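Local coordinates for protein SusD homolog (Bacteroides thetaiotaomicron VPI-5482, PDB 3IHV) that probably binds glycans at the cell surface as an outer-membrane SusD-family protein, for uptake with a partner transporter, at residues D93-I98 / L115-A120; L402-A407 / Y420-A425; A454-R459 / I474-Y479. One frame throughout, in Å; residues are numbered along the deposited sequence.

Contact 1: residues D93-I98 / L115-A120; sequences DFLERI and LYIAEA
The carbonyl oxygen of Tyr116 accepts the helical bond from Ala120 N at 2.9 Å and is also touched from the facing helix by Phe94, whose CE2 lies 3.6 Å from Tyr116 O. The ring gets there because Phe94 CG stands anti to the backbone N (chi1 176°). Its CZ rests on Tyr116 CB at 3.6 Å. Phe94 CD2 meets Ala120 CB, also at 3.6 Å. Tyr116 gives its CB to this contact, and its phenol turns off the interface and touches Lys21 and Leu24 of helix 17-29. With an alanine in place of Phe94, the methyl of Ala120 and Tyr116 CB would probably lose their common partner and a gap would open between the helices.

Ile117 uses two branches. Its CG2 meets Leu95 CD2 at 3.7 Å, and its CG1 meets Ile98 CG2 at 3.5 Å. Behind this apolar face, Arg97 NH1 forms a salt bridge to Asp93 OD2, nearly in the guanidinium plane. Lys10 pairs with the other oxygen of Asp93.

The short helical segments run antiparallel at 155°, with axes 9.9 Å apart. Helices 75-101 and 107-135 thus make a helical hairpin, consistent with the TPR-like helical architecture of the SusD family.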
loop_
_atom_site.group_PDB
_atom_site.type_symbol
_atom_site.label_atom_id
_atom_site.label_comp_id
_atom_site.label_asym_id
_atom_site.label_seq_id
_atom_site.Cartn_x
_atom_site.Cartn_y
_atom_site.Cartn_z
ATOM N N ASP A 93 16.911 4.332 -17.435
ATOM C CA ASP A 93 17.088 4.123 -18.865
ATOM C C ASP A 93 16.234 5.118 -19.664
ATOM O O ASP A 93 16.710 5.786 -20.583
ATOM C CB ASP A 93 16.656 2.691 -19.194
ATOM C CG ASP A 93 16.812 2.353 -20.653
ATOM O OD1 ASP A 93 17.968 2.371 -21.160
ATOM O OD2 ASP A 93 15.751 2.117 -21.293
ATOM N N PHE A 94 14.970 5.212 -19.290
ATOM C CA PHE A 94 14.044 6.154 -19.927
ATOM C C PHE A 94 14.540 7.598 -19.838
ATOM O O PHE A 94 14.541 8.316 -20.834
ATOM C CB PHE A 94 12.654 6.047 -19.285
ATOM C CG PHE A 94 11.684 7.045 -19.834
ATOM C CD1 PHE A 94 11.016 6.781 -21.015
ATOM C CD2 PHE A 94 11.486 8.245 -19.209
ATOM C CE1 PHE A 94 10.161 7.707 -21.571
ATOM C CE2 PHE A 94 10.618 9.210 -19.780
ATOM C CZ PHE A 94 9.952 8.902 -20.949
ATOM N N LEU A 95 14.973 8.004 -18.645
ATOM C CA LEU A 95 15.472 9.366 -18.402
ATOM C C LEU A 95 16.751 9.677 -19.195
ATOM O O LEU A 95 16.876 10.740 -19.820
ATOM C CB LEU A 95 15.666 9.609 -16.901
ATOM C CG LEU A 95 14.349 9.586 -16.117
ATOM C CD1 LEU A 95 14.533 9.429 -14.621
ATOM C CD2 LEU A 95 13.511 10.872 -16.439
ATOM N N GLU A 96 17.700 8.753 -19.182
ATOM C CA GLU A 96 18.931 8.900 -19.966
ATOM C C GLU A 96 18.619 9.060 -21.441
ATOM O O GLU A 96 19.167 9.918 -22.101
ATOM C CB GLU A 96 19.822 7.661 -19.755
ATOM C CG GLU A 96 20.423 7.607 -18.360
ATOM C CD GLU A 96 20.929 6.231 -17.964
ATOM O OE1 GLU A 96 21.118 5.374 -18.841
ATOM O OE2 GLU A 96 21.069 5.987 -16.743
ATOM N N ARG A 97 17.743 8.204 -21.955
ATOM C CA ARG A 97 17.412 8.208 -23.352
ATOM C C ARG A 97 16.609 9.426 -23.800
ATOM O O ARG A 97 16.937 10.033 -24.828
ATOM C CB ARG A 97 16.681 6.935 -23.700
ATOM C CG ARG A 97 17.615 5.709 -23.636
ATOM C CD ARG A 97 16.801 4.443 -23.617
ATOM N NE ARG A 97 16.088 4.181 -24.864
ATOM C CZ ARG A 97 15.202 3.191 -25.044
ATOM N NH1 ARG A 97 14.904 2.357 -24.056
ATOM N NH2 ARG A 97 14.602 3.036 -26.225
ATOM N N ILE A 98 15.584 9.794 -23.042
ATOM C CA ILE A 98 14.792 10.952 -23.444
ATOM C C ILE A 98 15.647 12.230 -23.365
ATOM O O ILE A 98 15.460 13.135 -24.166
ATOM C CB ILE A 98 13.446 11.055 -22.672
ATOM C CG1 ILE A 98 12.420 11.820 -23.541
ATOM C CG2 ILE A 98 13.659 11.618 -21.249
ATOM C CD1 ILE A 98 10.965 11.700 -23.044
ATOM N N LEU A 115 6.386 15.951 -19.188
ATOM C CA LEU A 115 5.444 15.219 -18.342
ATOM C C LEU A 115 5.939 13.785 -18.119
ATOM O O LEU A 115 5.920 13.278 -16.996
ATOM C CB LEU A 115 4.040 15.216 -18.953
ATOM C CG LEU A 115 3.372 16.554 -19.211
ATOM C CD1 LEU A 115 1.860 16.347 -19.486
ATOM C CD2 LEU A 115 3.595 17.518 -18.041
ATOM N N TYR A 116 6.399 13.143 -19.187
ATOM C CA TYR A 116 6.888 11.775 -19.090
ATOM C C TYR A 116 8.132 11.666 -18.223
ATOM O O TYR A 116 8.275 10.670 -17.500
ATOM C CB TYR A 116 7.130 11.138 -20.481
ATOM C CG TYR A 116 5.967 11.136 -21.438
ATOM C CD1 TYR A 116 4.659 11.314 -21.014
ATOM C CD2 TYR A 116 6.183 10.918 -22.780
ATOM C CE1 TYR A 116 3.630 11.321 -21.933
ATOM C CE2 TYR A 116 5.163 10.875 -23.672
ATOM C CZ TYR A 116 3.892 11.075 -23.246
ATOM O OH TYR A 116 2.890 11.062 -24.196
ATOM N N ILE A 117 9.013 12.683 -18.275
ATOM C CA ILE A 117 10.176 12.766 -17.412
ATOM C C ILE A 117 9.698 12.822 -15.979
ATOM O O ILE A 117 10.220 12.113 -15.111
ATOM C CB ILE A 117 11.077 13.994 -17.759
ATOM C CG1 ILE A 117 11.812 13.739 -19.091
ATOM C CG2 ILE A 117 12.082 14.296 -16.613
ATOM C CD1 ILE A 117 12.395 15.015 -19.770
ATOM N N ALA A 118 8.683 13.651 -15.728
ATOM C CA ALA A 118 8.135 13.784 -14.393
ATOM C C ALA A 118 7.552 12.459 -13.881
ATOM O O ALA A 118 7.709 12.114 -12.704
ATOM C CB ALA A 118 7.038 14.912 -14.390
ATOM N N GLU A 119 6.813 11.757 -14.735
ATOM C CA GLU A 119 6.227 10.442 -14.397
ATOM C C GLU A 119 7.294 9.424 -14.074
ATOM O O GLU A 119 7.179 8.699 -13.088
ATOM C CB GLU A 119 5.329 9.911 -15.515
ATOM C CG GLU A 119 4.092 10.753 -15.746
ATOM C CD GLU A 119 3.232 10.180 -16.842
ATOM O OE1 GLU A 119 2.842 8.992 -16.698
ATOM O OE2 GLU A 119 2.946 10.886 -17.846
ATOM N N ALA A 120 8.355 9.395 -14.854
ATOM C CA ALA A 120 9.442 8.441 -14.602
ATOM C C ALA A 120 10.158 8.752 -13.318
ATOM O O ALA A 120 10.556 7.828 -12.583
ATOM C CB ALA A 120 10.437 8.408 -15.812
#

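Contact 2: residues L402-A407 / Y420-A425; sequences LLYAEA and YNAINA
Leu402 swings CG away from its own carbonyl carbon and beside its backbone N (chi1 -67°), while Ile423 sets CG1 on the side opposite its backbone N (chi1 -170°). These two turns bring the branches together. Leu402 CD2 meets Ile423 CG1 at 3.8 Å, and the terminal Ile423 CD1 lies 4.1 Å from the same methyl. The two side chains cross at about a right angle, and one leucine methyl meets the outer part of the isoleucine chain.

Nearer the backbones the contact is made by small groups. Ala405 CB faces Ile423 CB at 4.2 Å. It also faces Ala422 CB, 4.3 Å away. Two alanines opposed in this way let the helices come close, and the axes of the short segments approach to 8.0 Å. The chain directions differ by 146°. Helices 397-412 and 417-430 are joined by a short connection and form a helical hairpin, in keeping with the TPR-like helical fold of the family.

At the other flank, Tyr404 brings a ring carbon to the interface. Its CD2 touches Ala422 CB at 3.9 Å, and the methyl sits oblique to the ring. The Ala422 methyl thus touches both Tyr404 and Ala405 of the facing helix. All five touching residues are buried, and their meeting is purely apolar.

Other helices complete the packing. Helix 219-232 lies against Tyr404 through Ala227 and Arg228, and Glu458 of helix 448-463 touches both Leu402 and Ile423. On the far side of helix 417-430, Tyr420 OH bonds to Pro443 O and Leu446 N, and Asn424 OD1 bonds to Leu442 N, which ties this helix to the loop that follows it.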
loop_
_atom_site.group_PDB
_atom_site.type_symbol
_atom_site.label_atom_id
_atom_site.label_comp_id
_atom_site.label_asym_id
_atom_site.label_seq_id
_atom_site.Cartn_x
_atom_site.Cartn_y
_atom_site.Cartn_z
ATOM N N LEU A 402 -5.208 12.511 6.311
ATOM C CA LEU A 402 -4.797 12.055 7.651
ATOM C C LEU A 402 -3.317 12.403 7.914
ATOM O O LEU A 402 -2.948 12.800 9.035
ATOM C CB LEU A 402 -5.063 10.571 7.818
ATOM C CG LEU A 402 -6.542 10.171 7.831
ATOM C CD1 LEU A 402 -6.745 8.671 8.030
ATOM C CD2 LEU A 402 -7.294 10.930 8.920
ATOM N N LEU A 403 -2.474 12.307 6.867
ATOM C CA LEU A 403 -1.057 12.693 7.008
ATOM C C LEU A 403 -0.916 14.171 7.317
ATOM O O LEU A 403 -0.030 14.582 8.092
ATOM C CB LEU A 403 -0.264 12.369 5.731
ATOM C CG LEU A 403 -0.030 10.884 5.465
ATOM C CD1 LEU A 403 0.541 10.685 4.065
ATOM C CD2 LEU A 403 0.943 10.320 6.552
ATOM N N TYR A 404 -1.752 14.981 6.663
ATOM C CA TYR A 404 -1.762 16.413 6.903
ATOM C C TYR A 404 -2.074 16.707 8.370
ATOM O O TYR A 404 -1.346 17.443 9.052
ATOM C CB TYR A 404 -2.783 17.049 5.958
ATOM C CG TYR A 404 -2.875 18.567 5.938
ATOM C CD1 TYR A 404 -1.748 19.371 6.084
ATOM C CD2 TYR A 404 -4.093 19.194 5.676
ATOM C CE1 TYR A 404 -1.842 20.760 6.031
ATOM C CE2 TYR A 404 -4.184 20.566 5.603
ATOM C CZ TYR A 404 -3.050 21.348 5.768
ATOM O OH TYR A 404 -3.156 22.725 5.696
ATOM N N ALA A 405 -3.126 16.068 8.882
ATOM C CA ALA A 405 -3.497 16.244 10.271
ATOM C C ALA A 405 -2.374 15.785 11.178
ATOM O O ALA A 405 -2.010 16.507 12.133
ATOM C CB ALA A 405 -4.766 15.482 10.609
ATOM N N GLU A 406 -1.818 14.612 10.880
ATOM C CA GLU A 406 -0.728 14.053 11.696
ATOM C C GLU A 406 0.470 14.999 11.735
ATOM O O GLU A 406 0.985 15.345 12.779
ATOM C CB GLU A 406 -0.300 12.674 11.150
ATOM C CG GLU A 406 0.840 12.035 11.912
ATOM C CD GLU A 406 1.297 10.726 11.326
ATOM O OE1 GLU A 406 0.653 10.199 10.359
ATOM O OE2 GLU A 406 2.280 10.202 11.891
ATOM N N ALA A 407 0.899 15.434 10.556
ATOM C CA ALA A 407 2.109 16.274 10.451
ATOM C C ALA A 407 1.923 17.641 11.068
ATOM O O ALA A 407 2.848 18.167 11.735
ATOM C CB ALA A 407 2.549 16.412 8.953
ATOM N N TYR A 420 -7.783 19.585 12.418
ATOM C CA TYR A 420 -9.125 19.110 12.709
ATOM C C TYR A 420 -9.996 18.974 11.465
ATOM O O TYR A 420 -10.717 17.998 11.305
ATOM C CB TYR A 420 -9.803 20.029 13.716
ATOM C CG TYR A 420 -9.608 19.623 15.150
ATOM C CD1 TYR A 420 -10.318 18.554 15.661
ATOM C CD2 TYR A 420 -8.769 20.331 16.007
ATOM C CE1 TYR A 420 -10.182 18.189 16.991
ATOM C CE2 TYR A 420 -8.647 19.982 17.333
ATOM C CZ TYR A 420 -9.344 18.897 17.804
ATOM O OH TYR A 420 -9.255 18.523 19.112
ATOM N N ASN A 421 -9.932 19.961 10.573
ATOM C CA ASN A 421 -10.740 19.918 9.365
ATOM C C ASN A 421 -10.386 18.725 8.490
ATOM O O ASN A 421 -11.280 18.099 7.907
ATOM C CB ASN A 421 -10.645 21.234 8.565
ATOM C CG ASN A 421 -11.343 22.407 9.248
ATOM O OD1 ASN A 421 -12.197 22.238 10.124
ATOM N ND2 ASN A 421 -10.977 23.618 8.840
ATOM N N ALA A 422 -9.096 18.399 8.418
ATOM C CA ALA A 422 -8.616 17.305 7.566
ATOM C C ALA A 422 -9.090 15.967 8.110
ATOM O O ALA A 422 -9.709 15.170 7.368
ATOM C CB ALA A 422 -7.085 17.338 7.446
ATOM N N ILE A 423 -8.866 15.736 9.400
ATOM C CA ILE A 423 -9.319 14.472 10.037
ATOM C C ILE A 423 -10.870 14.365 10.077
ATOM O O ILE A 423 -11.428 13.302 9.781
ATOM C CB ILE A 423 -8.660 14.165 11.411
ATOM C CG1 ILE A 423 -9.044 12.723 11.821
ATOM C CG2 ILE A 423 -9.025 15.189 12.491
ATOM C CD1 ILE A 423 -8.108 12.060 12.807
ATOM N N ASN A 424 -11.553 15.462 10.355
ATOM C CA ASN A 424 -13.041 15.446 10.393
ATOM C C ASN A 424 -13.659 15.230 9.014
ATOM O O ASN A 424 -14.710 14.596 8.919
ATOM C CB ASN A 424 -13.591 16.642 11.141
ATOM C CG ASN A 424 -13.396 16.522 12.642
ATOM O OD1 ASN A 424 -13.256 15.406 13.162
ATOM N ND2 ASN A 424 -13.358 17.654 13.331
ATOM N N ALA A 425 -12.971 15.629 7.938
ATOM C CA ALA A 425 -13.497 15.346 6.588
ATOM C C ALA A 425 -13.537 13.851 6.391
ATOM O O ALA A 425 -14.532 13.294 5.871
ATOM C CB ALA A 425 -12.641 15.975 5.495
#

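Contact 3: residues A454-R459 / I474-Y479; sequences AVRKER and IRWGIY
Arg456 lies flat on the indole of Trp476. The guanidinium and ring planes differ by 17°, and the centres are 3.7 Å apart. This is a stacked cation-pi contact over the five-membered ring, with Arg456 CZ 3.4 Å from Trp476 CG. The stem takes part too. Arg456 CG makes a CH-pi contact with the six-membered ring, 3.6 Å from its centroid. The extended arginine and the tryptophan side chain overlap antiparallel, each running toward the other's backbone.

A water fixes the charged end. It accepts from Arg456 NH2 at 2.8 Å, in the guanidinium plane, and donates to Trp476 O at 2.6 Å. Trp476 thus meets Arg456 directly by its ring and, through the water, by its carbonyl oxygen.

The backbone turns directly after the tryptophan. Gly477 has positive phi and closes helix 469-475 with a Schellman motif. Ile478 is then the N-cap of helix 479-493, and its CD1 borders Arg456 NH1. The contact therefore packs helix 448-463 against a helix-to-helix junction.

Arg459 approaches the indole at its edge, with CD 3.7 Å from Trp476 CZ2. Arg475 NH2 lies over one face of the Arg459 guanidinium, toward its rim, 3.7 Å from Arg459 NE. The two planes are nearly perpendicular (82°). The like charges are probably offset by carboxylates: Asp472 OD2 pairs with Arg459 NE and Asp472 OD1 with Arg475 NE. Asp399 takes Arg459 NH2. Glu406 OE1 makes a salt bridge to Arg475 NH2, and Glu406 OE2 probably accepts from Trp476 NE1, which would steady the indole on which Arg456 lies.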
loop_
_atom_site.group_PDB
_atom_site.type_symbol
_atom_site.label_atom_id
_atom_site.label_comp_id
_atom_site.label_asym_id
_atom_site.label_seq_id
_atom_site.Cartn_x
_atom_site.Cartn_y
_atom_site.Cartn_z
ATOM N N ALA A 454 -5.538 9.771 18.314
ATOM C CA ALA A 454 -6.731 9.748 17.458
ATOM C C ALA A 454 -6.380 9.558 16.009
ATOM O O ALA A 454 -7.049 8.770 15.308
ATOM C CB ALA A 454 -7.594 11.064 17.622
ATOM N N VAL A 455 -5.343 10.237 15.542
ATOM C CA VAL A 455 -4.970 10.137 14.113
ATOM C C VAL A 455 -4.379 8.765 13.803
ATOM O O VAL A 455 -4.678 8.162 12.763
ATOM C CB VAL A 455 -3.982 11.214 13.649
ATOM C CG1 VAL A 455 -3.769 11.111 12.101
ATOM C CG2 VAL A 455 -4.450 12.591 13.997
ATOM N N ARG A 456 -3.577 8.242 14.714
ATOM C CA ARG A 456 -3.011 6.897 14.519
ATOM C C ARG A 456 -4.118 5.827 14.426
ATOM O O ARG A 456 -4.067 4.923 13.567
ATOM C CB ARG A 456 -1.969 6.608 15.595
ATOM C CG ARG A 456 -0.779 7.549 15.472
ATOM C CD ARG A 456 0.322 7.240 16.463
ATOM N NE ARG A 456 1.556 7.993 16.207
ATOM C CZ ARG A 456 2.683 7.839 16.901
ATOM N NH1 ARG A 456 2.760 6.937 17.895
ATOM N NH2 ARG A 456 3.742 8.575 16.611
ATOM N N LYS A 457 -5.170 5.982 15.245
ATOM C CA LYS A 457 -6.313 5.088 15.196
ATOM C C LYS A 457 -7.121 5.276 13.904
ATOM O O LYS A 457 -7.565 4.291 13.254
ATOM C CB LYS A 457 -7.218 5.305 16.427
ATOM C CG LYS A 457 -8.362 4.335 16.488
ATOM C CD LYS A 457 -9.124 4.421 17.836
ATOM C CE LYS A 457 -9.896 5.696 17.938
ATOM N NZ LYS A 457 -10.790 5.637 19.113
ATOM N N GLU A 458 -7.323 6.533 13.517
ATOM C CA GLU A 458 -8.114 6.829 12.306
ATOM C C GLU A 458 -7.515 6.168 11.088
ATOM O O GLU A 458 -8.233 5.724 10.197
ATOM C CB GLU A 458 -8.239 8.341 12.101
ATOM C CG GLU A 458 -9.280 8.695 11.108
ATOM C CD GLU A 458 -10.685 8.333 11.582
ATOM O OE1 GLU A 458 -10.939 8.409 12.811
ATOM O OE2 GLU A 458 -11.525 7.968 10.725
ATOM N N ARG A 459 -6.182 6.107 11.026
ATOM C CA ARG A 459 -5.511 5.433 9.929
ATOM C C ARG A 459 -5.915 3.972 9.817
ATOM O O ARG A 459 -6.072 3.452 8.685
ATOM C CB ARG A 459 -3.984 5.590 10.024
ATOM C CG ARG A 459 -3.524 7.044 9.808
ATOM C CD ARG A 459 -2.010 7.142 9.764
ATOM N NE ARG A 459 -1.442 6.513 8.566
ATOM C CZ ARG A 459 -1.498 7.032 7.343
ATOM N NH1 ARG A 459 -2.101 8.207 7.089
ATOM N NH2 ARG A 459 -0.998 6.334 6.341
ATOM N N ILE A 474 6.027 1.058 12.224
ATOM C CA ILE A 474 7.470 1.177 12.139
ATOM C C ILE A 474 7.916 2.645 12.183
ATOM O O ILE A 474 8.753 3.001 13.000
ATOM C CB ILE A 474 8.045 0.424 10.892
ATOM C CG1 ILE A 474 7.903 -1.080 11.109
ATOM C CG2 ILE A 474 9.528 0.781 10.698
ATOM C CD1 ILE A 474 8.186 -1.956 9.924
ATOM N N ARG A 475 7.342 3.519 11.354
ATOM C CA ARG A 475 7.787 4.910 11.378
ATOM C C ARG A 475 7.432 5.604 12.710
ATOM O O ARG A 475 8.104 6.560 13.135
ATOM C CB ARG A 475 7.259 5.668 10.162
ATOM C CG ARG A 475 5.754 5.922 10.179
ATOM C CD ARG A 475 5.301 6.594 8.884
ATOM N NE ARG A 475 3.850 6.783 8.866
ATOM C CZ ARG A 475 3.217 7.828 9.377
ATOM N NH1 ARG A 475 3.890 8.817 9.901
ATOM N NH2 ARG A 475 1.906 7.897 9.316
ATOM N N TRP A 476 6.394 5.091 13.386
ATOM C CA TRP A 476 6.045 5.579 14.707
ATOM C C TRP A 476 6.935 5.027 15.812
ATOM O O TRP A 476 6.847 5.501 16.925
ATOM C CB TRP A 476 4.579 5.287 15.050
ATOM C CG TRP A 476 3.568 5.977 14.142
ATOM C CD1 TRP A 476 3.730 7.175 13.526
ATOM C CD2 TRP A 476 2.282 5.486 13.739
ATOM N NE1 TRP A 476 2.633 7.475 12.780
ATOM C CE2 TRP A 476 1.708 6.463 12.923
ATOM C CE3 TRP A 476 1.533 4.355 14.062
ATOM C CZ2 TRP A 476 0.464 6.311 12.341
ATOM C CZ3 TRP A 476 0.271 4.202 13.482
ATOM C CH2 TRP A 476 -0.248 5.174 12.637
ATOM N N GLY A 477 7.747 4.009 15.505
ATOM C CA GLY A 477 8.667 3.403 16.440
ATOM C C GLY A 477 7.977 2.483 17.432
ATOM O O GLY A 477 8.509 2.194 18.478
ATOM N N ILE A 478 6.797 1.973 17.075
ATOM C CA ILE A 478 6.030 1.124 17.998
ATOM C C ILE A 478 5.683 -0.274 17.464
ATOM O O ILE A 478 4.768 -0.903 17.973
ATOM C CB ILE A 478 4.733 1.876 18.459
ATOM C CG1 ILE A 478 3.760 2.191 17.303
ATOM C CG2 ILE A 478 5.116 3.130 19.223
ATOM C CD1 ILE A 478 2.408 2.785 17.761
ATOM N N TYR A 479 6.414 -0.764 16.468
ATOM C CA TYR A 479 6.032 -2.031 15.844
ATOM C C TYR A 479 6.114 -3.186 16.836
ATOM O O TYR A 479 5.111 -3.854 17.109
ATOM C CB TYR A 479 6.854 -2.309 14.584
ATOM C CG TYR A 479 6.461 -3.587 13.962
ATOM C CD1 TYR A 479 5.151 -3.809 13.607
ATOM C CD2 TYR A 479 7.388 -4.620 13.742
ATOM C CE1 TYR A 479 4.743 -5.030 13.019
ATOM C CE2 TYR A 479 6.988 -5.823 13.182
ATOM C CZ TYR A 479 5.662 -6.010 12.811
ATOM O OH TYR A 479 5.216 -7.198 12.294
HETATM O O HOH W 1 6.222 7.827 17.782
#

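Overall arrangement
All three contacts are buried, but their places differ. Contact 1 is the farthest from the centre of the chain, about 24 Å between centres, and contact 3 the nearest, at about 15 Å. Contact 1 stands apart in the N-terminal part of the chain, about 34 Å from contact 2 between centres. Contacts 1 and 2 are both apolar helix hairpins. The helix axes come closer in contact 2, where alanines face each other, though contact 1 buries more surface. Contact 3 instead relies on arginine, tryptophan and carboxylates. Contacts 2 and 3, about 14 Å apart between centres, share a boundary between helices 397-412 and 448-463. Helix 448-463 follows helix 417-430 in the chain.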